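Local coordinates for protein 5,10-methylenetetrahydromethanopterin reductase (Methanopyrus kandleri, PDB 1EZW) that catalyses the reversible, coenzyme F420-dependent reduction of methylene-tetrahydromethanopterin to methyl-tetrahydromethanopterin in methanogenesis from carbon dioxide, at residues A[51-56]-A[84-89]; A[78-83]-A[89-94]; A[34-39]-A[46-51]; A[8-13]-A[17-22]. All blocks are in the same frame, centred on the assembly; numbering follows the deposited sequence.

Contact 1: A[51-56]-A[84-89]. With MG (magnesium ion), chain B.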
# COMPACT_ATOMS: atom_id res chain seq x y z
N LEU A 51 -1.73 -0.72 7.68
CA LEU A 51 -1.88 0.34 6.67
C LEU A 51 -0.76 1.39 6.91
O LEU A 51 -0.11 1.86 5.98
CB LEU A 51 -3.23 1.02 6.82
CG LEU A 51 -3.54 2.15 5.83
CD1 LEU A 51 -3.55 1.61 4.37
CD2 LEU A 51 -4.88 2.72 6.22
N ALA A 52 -0.52 1.75 8.17
CA ALA A 52 0.56 2.72 8.42
C ALA A 52 1.91 2.16 8.00
O ALA A 52 2.79 2.94 7.51
CB ALA A 52 0.59 3.10 9.95
N ALA A 53 2.11 0.86 8.18
CA ALA A 53 3.38 0.23 7.79
C ALA A 53 3.64 0.37 6.30
O ALA A 53 4.79 0.55 5.86
CB ALA A 53 3.41 -1.25 8.16
N VAL A 54 2.59 0.29 5.51
CA VAL A 54 2.66 0.39 4.06
C VAL A 54 3.02 1.82 3.58
O VAL A 54 3.73 2.00 2.57
CB VAL A 54 1.27 -0.07 3.51
CG1 VAL A 54 0.99 0.40 2.12
CG2 VAL A 54 1.24 -1.61 3.60
N ILE A 55 2.57 2.81 4.36
CA ILE A 55 2.73 4.23 4.07
C ILE A 55 3.93 4.91 4.72
O ILE A 55 4.12 6.11 4.61
CB ILE A 55 1.44 4.96 4.52
CG1 ILE A 55 0.24 4.37 3.78
CG2 ILE A 55 1.54 6.44 4.29
CD1 ILE A 55 0.33 4.50 2.30
N THR A 56 4.75 4.13 5.42
CA THR A 56 5.92 4.67 6.13
C THR A 56 7.09 3.75 5.91
O THR A 56 6.90 2.65 5.42
CB THR A 56 5.68 4.79 7.66
OG1 THR A 56 5.33 3.49 8.20
CG2 THR A 56 4.54 5.75 7.99
N ASP A 84 5.76 -6.86 12.25
CA ASP A 84 7.21 -6.69 12.08
C ASP A 84 7.68 -7.07 10.67
O ASP A 84 8.50 -6.38 10.05
CB ASP A 84 7.97 -7.58 13.08
CG ASP A 84 9.40 -7.16 13.22
OD1 ASP A 84 10.30 -8.01 13.04
OD2 ASP A 84 9.61 -5.95 13.50
N TRP A 85 7.18 -8.19 10.16
CA TRP A 85 7.60 -8.63 8.85
C TRP A 85 7.15 -7.62 7.77
O TRP A 85 7.94 -7.19 6.91
CB TRP A 85 7.01 -10.03 8.56
CG TRP A 85 7.61 -10.64 7.33
CD1 TRP A 85 8.67 -11.54 7.28
CD2 TRP A 85 7.22 -10.40 5.98
NE1 TRP A 85 8.94 -11.86 5.96
CE2 TRP A 85 8.07 -11.17 5.15
CE3 TRP A 85 6.23 -9.59 5.38
CZ2 TRP A 85 7.97 -11.16 3.74
CZ3 TRP A 85 6.14 -9.57 3.99
CH2 TRP A 85 6.99 -10.35 3.18
N ILE A 86 5.87 -7.27 7.78
CA ILE A 86 5.37 -6.33 6.78
C ILE A 86 6.07 -4.96 6.81
O ILE A 86 6.31 -4.37 5.77
CB ILE A 86 3.85 -6.15 6.95
CG1 ILE A 86 3.18 -7.49 6.57
CG2 ILE A 86 3.33 -5.08 5.97
CD1 ILE A 86 1.67 -7.54 6.84
N SER A 87 6.44 -4.50 8.02
CA SER A 87 7.09 -3.20 8.18
C SER A 87 8.60 -3.26 7.95
O SER A 87 9.25 -2.22 8.06
CB SER A 87 6.83 -2.61 9.57
OG SER A 87 7.51 -3.39 10.56
N GLY A 88 9.16 -4.42 7.64
CA GLY A 88 10.62 -4.47 7.42
C GLY A 88 11.42 -4.36 8.72
O GLY A 88 12.55 -3.82 8.74
N GLY A 89 10.82 -4.84 9.80
CA GLY A 89 11.50 -4.90 11.10
C GLY A 89 11.37 -3.68 11.97
O GLY A 89 12.37 -3.30 12.66
MG MG B . 7.62 1.24 3.80
O HOH W 1 6.02 -0.55 3.72
O HOH W 2 6.19 2.54 2.37

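Contact 2: A[78-83]-A[89-94]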
# COMPACT_ATOMS: atom_id res chain seq x y z
N SER A 78 1.48 -13.62 17.05
CA SER A 78 1.33 -13.66 15.60
C SER A 78 1.16 -12.23 15.03
O SER A 78 1.82 -11.89 14.02
CB SER A 78 0.11 -14.52 15.22
OG SER A 78 -0.10 -14.50 13.80
N ASN A 79 0.27 -11.42 15.64
CA ASN A 79 0.06 -10.03 15.17
C ASN A 79 1.39 -9.28 15.14
O ASN A 79 1.73 -8.66 14.13
CB ASN A 79 -0.87 -9.24 16.08
CG ASN A 79 -2.27 -9.69 15.98
OD1 ASN A 79 -2.61 -10.39 15.05
ND2 ASN A 79 -3.13 -9.27 16.92
N ILE A 80 2.13 -9.35 16.25
CA ILE A 80 3.40 -8.63 16.31
C ILE A 80 4.41 -9.14 15.29
O ILE A 80 5.07 -8.31 14.60
CB ILE A 80 3.99 -8.71 17.75
CG1 ILE A 80 3.01 -8.05 18.71
CG2 ILE A 80 5.41 -8.13 17.77
CD1 ILE A 80 2.76 -6.56 18.46
N ALA A 81 4.53 -10.46 15.11
CA ALA A 81 5.45 -10.96 14.13
C ALA A 81 5.04 -10.52 12.71
O ALA A 81 5.90 -10.23 11.88
CB ALA A 81 5.53 -12.49 14.20
N THR A 82 3.74 -10.44 12.47
CA THR A 82 3.21 -10.08 11.13
C THR A 82 3.50 -8.61 10.84
O THR A 82 3.98 -8.28 9.77
CB THR A 82 1.71 -10.41 11.05
OG1 THR A 82 1.53 -11.81 11.33
CG2 THR A 82 1.13 -10.12 9.61
N LEU A 83 3.14 -7.75 11.80
CA LEU A 83 3.42 -6.32 11.67
C LEU A 83 4.92 -6.13 11.49
O LEU A 83 5.34 -5.32 10.66
CB LEU A 83 3.01 -5.57 12.92
CG LEU A 83 3.26 -4.05 12.92
CD1 LEU A 83 2.57 -3.37 11.71
CD2 LEU A 83 2.67 -3.47 14.20
N GLY A 89 10.82 -4.84 9.80
CA GLY A 89 11.50 -4.90 11.10
C GLY A 89 11.37 -3.68 11.97
O GLY A 89 12.37 -3.30 12.66
N ARG A 90 10.17 -3.09 11.98
CA ARG A 90 9.89 -1.88 12.75
C ARG A 90 8.87 -2.02 13.87
O ARG A 90 8.45 -1.02 14.44
CB ARG A 90 9.42 -0.74 11.81
CG ARG A 90 10.55 -0.24 10.94
CD ARG A 90 10.05 0.89 10.06
NE ARG A 90 9.13 0.43 9.00
CZ ARG A 90 8.02 1.08 8.67
NH1 ARG A 90 7.25 0.62 7.68
NH2 ARG A 90 7.62 2.14 9.36
N ALA A 91 8.46 -3.24 14.18
CA ALA A 91 7.47 -3.41 15.21
C ALA A 91 7.98 -3.14 16.62
O ALA A 91 9.16 -3.35 16.91
CB ALA A 91 6.89 -4.84 15.17
N ILE A 92 7.05 -2.70 17.45
CA ILE A 92 7.30 -2.51 18.89
C ILE A 92 6.07 -3.05 19.60
O ILE A 92 4.96 -3.11 19.03
CB ILE A 92 7.52 -1.02 19.27
CG1 ILE A 92 6.30 -0.18 18.89
CG2 ILE A 92 8.81 -0.52 18.61
CD1 ILE A 92 6.48 1.37 18.99
N ILE A 93 6.21 -3.46 20.86
CA ILE A 93 5.06 -3.97 21.59
C ILE A 93 4.78 -3.06 22.80
O ILE A 93 5.72 -2.74 23.52
CB ILE A 93 5.37 -5.36 22.20
CG1 ILE A 93 5.65 -6.37 21.09
CG2 ILE A 93 4.20 -5.81 23.10
CD1 ILE A 93 6.37 -7.65 21.60
N GLY A 94 3.52 -2.64 22.98
CA GLY A 94 3.08 -1.88 24.14
C GLY A 94 2.10 -2.82 24.85
O GLY A 94 1.07 -3.15 24.29

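Contact 3: A[34-39]-A[46-51]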
# COMPACT_ATOMS: atom_id res chain seq x y z
N ALA A 34 5.61 5.29 16.83
CA ALA A 34 4.19 5.61 16.63
C ALA A 34 3.41 4.47 17.33
O ALA A 34 3.62 3.27 17.03
CB ALA A 34 3.82 5.64 15.10
N TRP A 35 2.55 4.89 18.25
CA TRP A 35 1.77 3.98 19.07
C TRP A 35 0.30 4.13 18.76
O TRP A 35 -0.23 5.23 18.73
CB TRP A 35 1.96 4.32 20.55
CG TRP A 35 3.39 4.25 21.03
CD1 TRP A 35 4.28 5.30 21.21
CD2 TRP A 35 4.08 3.07 21.46
NE1 TRP A 35 5.46 4.83 21.73
CE2 TRP A 35 5.37 3.47 21.89
CE3 TRP A 35 3.74 1.71 21.52
CZ2 TRP A 35 6.33 2.55 22.38
CZ3 TRP A 35 4.69 0.80 22.01
CH2 TRP A 35 5.97 1.23 22.43
N ILE A 36 -0.37 3.00 18.55
CA ILE A 36 -1.80 3.04 18.23
C ILE A 36 -2.53 2.27 19.32
O ILE A 36 -2.22 1.10 19.58
CB ILE A 36 -2.10 2.42 16.84
CG1 ILE A 36 -1.57 3.37 15.75
CG2 ILE A 36 -3.62 2.27 16.66
CD1 ILE A 36 -2.33 4.73 15.78
N CYS A 37 -3.49 2.92 19.97
CA CYS A 37 -4.25 2.30 21.06
C CYS A 37 -5.06 1.10 20.60
O CYS A 37 -5.42 0.98 19.42
CB CYS A 37 -5.18 3.33 21.67
SG CYS A 37 -4.28 4.83 21.98
N ASP A 38 -5.33 0.19 21.53
CA ASP A 38 -6.09 -1.02 21.23
C ASP A 38 -7.39 -1.08 22.00
O ASP A 38 -7.41 -1.58 23.14
CB ASP A 38 -5.20 -2.26 21.54
CG ASP A 38 -5.97 -3.57 21.48
OD1 ASP A 38 -6.87 -3.65 20.63
OD2 ASP A 38 -5.67 -4.49 22.28
N HIS A 39 -8.48 -0.54 21.42
CA HIS A 39 -9.81 -0.55 22.08
C HIS A 39 -10.80 -1.06 21.04
O HIS A 39 -10.82 -0.53 19.92
CB HIS A 39 -10.23 0.86 22.51
CG HIS A 39 -9.45 1.39 23.68
ND1 HIS A 39 -9.63 2.66 24.19
CD2 HIS A 39 -8.52 0.80 24.46
CE1 HIS A 39 -8.83 2.83 25.23
NE2 HIS A 39 -8.14 1.72 25.41
N MET A 46 -4.25 -3.79 14.40
CA MET A 46 -3.59 -4.53 13.34
C MET A 46 -3.94 -3.94 11.97
O MET A 46 -3.06 -3.81 11.12
CB MET A 46 -3.97 -6.02 13.37
CG MET A 46 -3.00 -6.89 14.14
SD MET A 46 -1.28 -6.64 13.64
CE MET A 46 -0.99 -7.50 12.04
N GLY A 47 -5.19 -3.57 11.76
CA GLY A 47 -5.53 -3.00 10.45
C GLY A 47 -4.88 -1.64 10.24
O GLY A 47 -4.27 -1.39 9.19
N VAL A 48 -5.01 -0.76 11.24
CA VAL A 48 -4.46 0.58 11.16
C VAL A 48 -2.92 0.53 11.09
O VAL A 48 -2.32 1.26 10.30
CB VAL A 48 -4.93 1.41 12.39
CG1 VAL A 48 -4.24 2.80 12.39
CG2 VAL A 48 -6.44 1.57 12.33
N LEU A 49 -2.27 -0.28 11.93
CA LEU A 49 -0.80 -0.31 11.85
C LEU A 49 -0.26 -0.98 10.59
O LEU A 49 0.81 -0.61 10.12
CB LEU A 49 -0.22 -0.98 13.10
CG LEU A 49 -0.34 -0.13 14.38
CD1 LEU A 49 -0.00 -1.07 15.57
CD2 LEU A 49 0.59 1.06 14.34
N THR A 50 -0.99 -1.94 10.02
CA THR A 50 -0.54 -2.54 8.78
C THR A 50 -0.65 -1.48 7.67
O THR A 50 0.26 -1.32 6.85
CB THR A 50 -1.37 -3.79 8.43
OG1 THR A 50 -1.15 -4.78 9.44
CG2 THR A 50 -0.87 -4.39 7.10
N LEU A 51 -1.73 -0.72 7.68
CA LEU A 51 -1.88 0.34 6.67
C LEU A 51 -0.76 1.39 6.91
O LEU A 51 -0.11 1.86 5.98
CB LEU A 51 -3.23 1.02 6.82
CG LEU A 51 -3.54 2.15 5.83
CD1 LEU A 51 -3.55 1.61 4.37
CD2 LEU A 51 -4.88 2.72 6.22

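Contact 4: A[8-13]-A[17-22]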
# COMPACT_ATOMS: atom_id res chain seq x y z
N ILE A 8 4.58 9.34 18.92
CA ILE A 8 3.27 9.92 18.70
C ILE A 8 2.28 8.82 19.02
O ILE A 8 2.52 7.65 18.68
CB ILE A 8 3.09 10.44 17.25
CG1 ILE A 8 1.72 11.11 17.15
CG2 ILE A 8 3.29 9.32 16.22
CD1 ILE A 8 1.57 11.92 15.91
N GLU A 9 1.20 9.18 19.70
CA GLU A 9 0.17 8.19 20.06
C GLU A 9 -1.12 8.71 19.49
O GLU A 9 -1.54 9.83 19.77
CB GLU A 9 0.11 8.02 21.59
CG GLU A 9 -1.09 7.24 22.11
CD GLU A 9 -2.24 8.15 22.46
OE1 GLU A 9 -2.06 9.06 23.32
OE2 GLU A 9 -3.32 7.99 21.87
N LEU A 10 -1.76 7.88 18.66
CA LEU A 10 -3.01 8.26 18.02
C LEU A 10 -4.09 7.24 18.35
O LEU A 10 -3.84 6.02 18.34
CB LEU A 10 -2.82 8.33 16.49
CG LEU A 10 -1.91 9.47 16.00
CD1 LEU A 10 -1.55 9.31 14.54
CD2 LEU A 10 -2.60 10.80 16.22
N LEU A 11 -5.27 7.76 18.72
CA LEU A 11 -6.42 6.91 19.00
C LEU A 11 -6.96 6.66 17.58
O LEU A 11 -7.16 7.58 16.80
CB LEU A 11 -7.50 7.68 19.78
CG LEU A 11 -8.67 6.81 20.22
CD1 LEU A 11 -8.21 5.97 21.42
CD2 LEU A 11 -9.88 7.68 20.62
N PRO A 12 -7.18 5.40 17.23
CA PRO A 12 -7.67 5.19 15.88
C PRO A 12 -9.18 5.29 15.73
O PRO A 12 -9.81 4.33 15.27
CB PRO A 12 -7.12 3.81 15.57
CG PRO A 12 -7.35 3.10 16.91
CD PRO A 12 -6.89 4.10 17.91
N ASP A 13 -9.78 6.40 16.12
CA ASP A 13 -11.22 6.52 15.92
C ASP A 13 -11.48 7.22 14.57
O ASP A 13 -12.57 7.08 13.97
CB ASP A 13 -11.88 7.30 17.08
CG ASP A 13 -11.26 8.66 17.35
OD1 ASP A 13 -11.99 9.47 17.99
OD2 ASP A 13 -10.09 8.98 16.99
N THR A 17 -6.91 5.94 6.94
CA THR A 17 -5.98 6.63 6.05
C THR A 17 -5.50 7.96 6.65
O THR A 17 -4.40 8.41 6.34
CB THR A 17 -6.64 6.88 4.67
OG1 THR A 17 -7.93 7.47 4.86
CG2 THR A 17 -6.79 5.59 3.95
N LYS A 18 -6.31 8.61 7.49
CA LYS A 18 -5.86 9.86 8.12
C LYS A 18 -4.83 9.52 9.20
O LYS A 18 -3.77 10.16 9.31
CB LYS A 18 -7.04 10.60 8.74
CG LYS A 18 -6.66 11.77 9.67
CD LYS A 18 -5.85 12.83 8.98
CE LYS A 18 -6.66 13.61 7.97
NZ LYS A 18 -7.74 14.33 8.64
N ILE A 19 -5.13 8.46 9.95
CA ILE A 19 -4.21 8.03 11.01
C ILE A 19 -2.88 7.65 10.34
O ILE A 19 -1.80 8.09 10.78
CB ILE A 19 -4.77 6.82 11.80
CG1 ILE A 19 -6.08 7.17 12.55
CG2 ILE A 19 -3.68 6.36 12.83
CD1 ILE A 19 -5.97 8.37 13.53
N ALA A 20 -2.92 6.86 9.25
CA ALA A 20 -1.68 6.51 8.54
C ALA A 20 -0.94 7.74 8.03
O ALA A 20 0.28 7.84 8.15
CB ALA A 20 -2.01 5.55 7.36
N HIS A 21 -1.67 8.69 7.41
CA HIS A 21 -1.06 9.93 6.93
C HIS A 21 -0.36 10.69 8.08
O HIS A 21 0.77 11.19 7.87
CB HIS A 21 -2.19 10.82 6.34
CG HIS A 21 -1.77 12.25 6.10
ND1 HIS A 21 -0.82 12.61 5.15
CD2 HIS A 21 -2.13 13.40 6.71
CE1 HIS A 21 -0.63 13.91 5.21
NE2 HIS A 21 -1.41 14.41 6.15
N LEU A 22 -1.00 10.78 9.25
CA LEU A 22 -0.38 11.54 10.36
C LEU A 22 0.87 10.85 10.85
O LEU A 22 1.87 11.50 11.20
CB LEU A 22 -1.37 11.76 11.51
CG LEU A 22 -2.49 12.75 11.13
CD1 LEU A 22 -3.49 12.77 12.30
CD2 LEU A 22 -1.96 14.17 10.81

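Contact 1: A[51-56]-A[84-89]
Ala53 and Ser87 bring the ends of helices 45-54 and 73-86 together, their CA atoms only 5.1 Å apart. So close an approach suits two small side chains: CB of Ala53 meets CB of Ser87 at 3.9 Å, and the same methyl lies 4.4 Å from CG2 of Ile86, the short branch. OG of Ser87 takes no part in this touch; chi1 68° tucks it back over its own backbone, where it bonds to Leu83 O in its own helix. Past Ser87 the helix ends in a Schellman motif, in which Gly88 takes positive phi and Gly89 N returns to Asp84 O at 2.8 Å. The other helix finishes differently. Thr56 OG1 bonds to Ala52 O at 2.7 Å, its oxygen standing above the carbonyl plane, 37° out of it, while Thr56 O binds a magnesium ion at 2.3 Å. Two waters on the metal donate to Ala53 O and Val54 O, and Thr56 O of a second subunit binds the same ion, so the site lies at a subunit interface. Arg90 bridges both helix ends, giving NE to Ser87 O and NH2 to Thr56 OG1. The direct contact is thus a thin apolar touch between two carboxyl-terminal helix ends, and the polar work falls to the arginine and the hydrated metal, whose positive charges would probably offset the partial negative charge of the carbonyls gathered there.

Contact 2: A[78-83]-A[89-94]
Ile80 does most of the touching between helix 73-86 and the chain that leads into strand 93-95. The residue before it, Asn79, bonds through ND2 to Tyr45 OH. In Ile80 itself CG1 lies opposite the carbonyl carbon (chi1 -61°), which puts CG2 opposite the backbone N, and both branches are used: CG2 rests on CG1 of Ile93 at 3.8 Å, and CD1 reaches that same CG1 at 3.9 Å. The two isoleucines cross at about a right angle, the middle of one lying in the fork of the other. CD1 also comes within 4.1 Å of Ile92 O, a buried carbonyl with no polar partner in the model. With an alanine here, CG1, CG2 and CD1 would be gone, and Ile93 is likely to lose its bed on the helix, opening a gap beside the Ile92 carbonyl. Thr82 OG1 turns back to Ser78 O at 2.7 Å, standing above the carbonyl plane, and Thr82 N uses the same oxygen. Leu83 closes the run: its CG lies 4.3 Å from CB of Ala91, the methyl that also approaches Ile80 O at 4.0 Å. Asp84 OD2 accepts from Ala91 N, tying the helix end to the start of the chain leading to the strand. Around this helix-to-strand junction of the TIM barrel, helix 127-142 packs on Ile93, Leu49 of helix 45-54 meets Leu83, and strand 60-63 adjoins Ile80 through Pro63.

Contact 3: A[34-39]-A[46-51]
Ile36 and Leu49 join strand 33-36 to helix 45-54, the first two elements of a beta-alpha-beta unit whose second strand is 60-63, in the wall of the TIM barrel. From CB outward, Ile36 lies against the helix almost at once: CB is 3.9 Å from CD2 of Leu49 and about as far from its CG. CG1 of Ile36, swung to the backbone-N side of its residue by chi1 -71°, presses into CD2 of Leu49 at 3.5 Å, closer than carbon atoms usually come, so the packing here is tight. The same CG1 has CG1 of Val48 at 4.3 Å. The tip, CD1 of Ile36, runs on toward strand 5-10 and comes within 3.2 Å of Leu10 O. The two main side chains slide past each other in opposite directions, Leu49 offering one methyl and its branching carbon to the inner half of the isoleucine. Were Leu49 a glycine, CD2 and CG would be absent and the inner part of Ile36 would probably be left without its cover, and Leu83 of helix 73-86 with less to pack on. Ile19 of helix 16-28 borders Ile36 and Val48, so the contact sits where strand 33-36 meets helices 16-28 and 45-54. On the helix itself, Met46 O accepts two bonds, from Thr50 N and from Thr50 OG1; they reach it from opposite faces of its plane, the hydroxyl at 2.7 Å and tilted 24° from that plane.

Contact 4: A[8-13]-A[17-22]
Pro12 is the centre of an inverse gamma turn, and the tight bend it makes is met by Ile19: CG1 of the isoleucine lies 4.2 Å from CA of Pro12, and its CD1 comes to 3.6 Å from Leu11 O. That carbonyl closes the turn by a weak bond from Asp13 N, at 3.0 Å, so the methyl rests against the very oxygen that the turn bond uses. With chi1 -63° and chi2 -57° in Ile19, CD1 lies at the turn and CG2 at the strand. There CG2 meets CD1 of Leu10 at 4.0 Å. The same CD1 lies 4.0 Å from Ile19 O and 3.9 Å from CB of Leu22, and the side chains of Leu10 and Leu22 cross at about a right angle. Strand 5-10 and helix 16-28 begin the first beta-alpha-beta unit of the TIM barrel, which strand 33-36 completes, and these residues fasten the helix over the end of its strand. Leu22 also packs on helix 332-342, through Ile336 and Glu333, and Ile19 touches Val48 of helix 45-54, so helices 332-342 and 45-54 both border helix 16-28. At the interface with a fourth subunit, His21 ND1 pairs with Thr17 OG1 of that chain, while NE2 bonds to Glu333 OE2 of its own.

Overall arrangement
From the N terminus, contact 4 closes the turn between strand 5-10 and helix 16-28, and contact 3 then closes the loop from strand 33-36 to helix 45-54. Their two strands are neighbours in the sheet and hydrogen-bond at Trp35, with contact centres about 8 Å apart. Contact 1, whose first segment continues the helix of contact 3 and shares Leu51 with it, reaches forward to the end of helix 73-86. Contact 2 crosses contact 1, since segment 78-83 falls between the two segments of contact 1 and 89-94 runs on beyond them; the two share Gly89, and Arg90 ties both. Together they join three successive helices, 16-28, 45-54 and 73-86, to strands 5-10, 33-36 and 93-95.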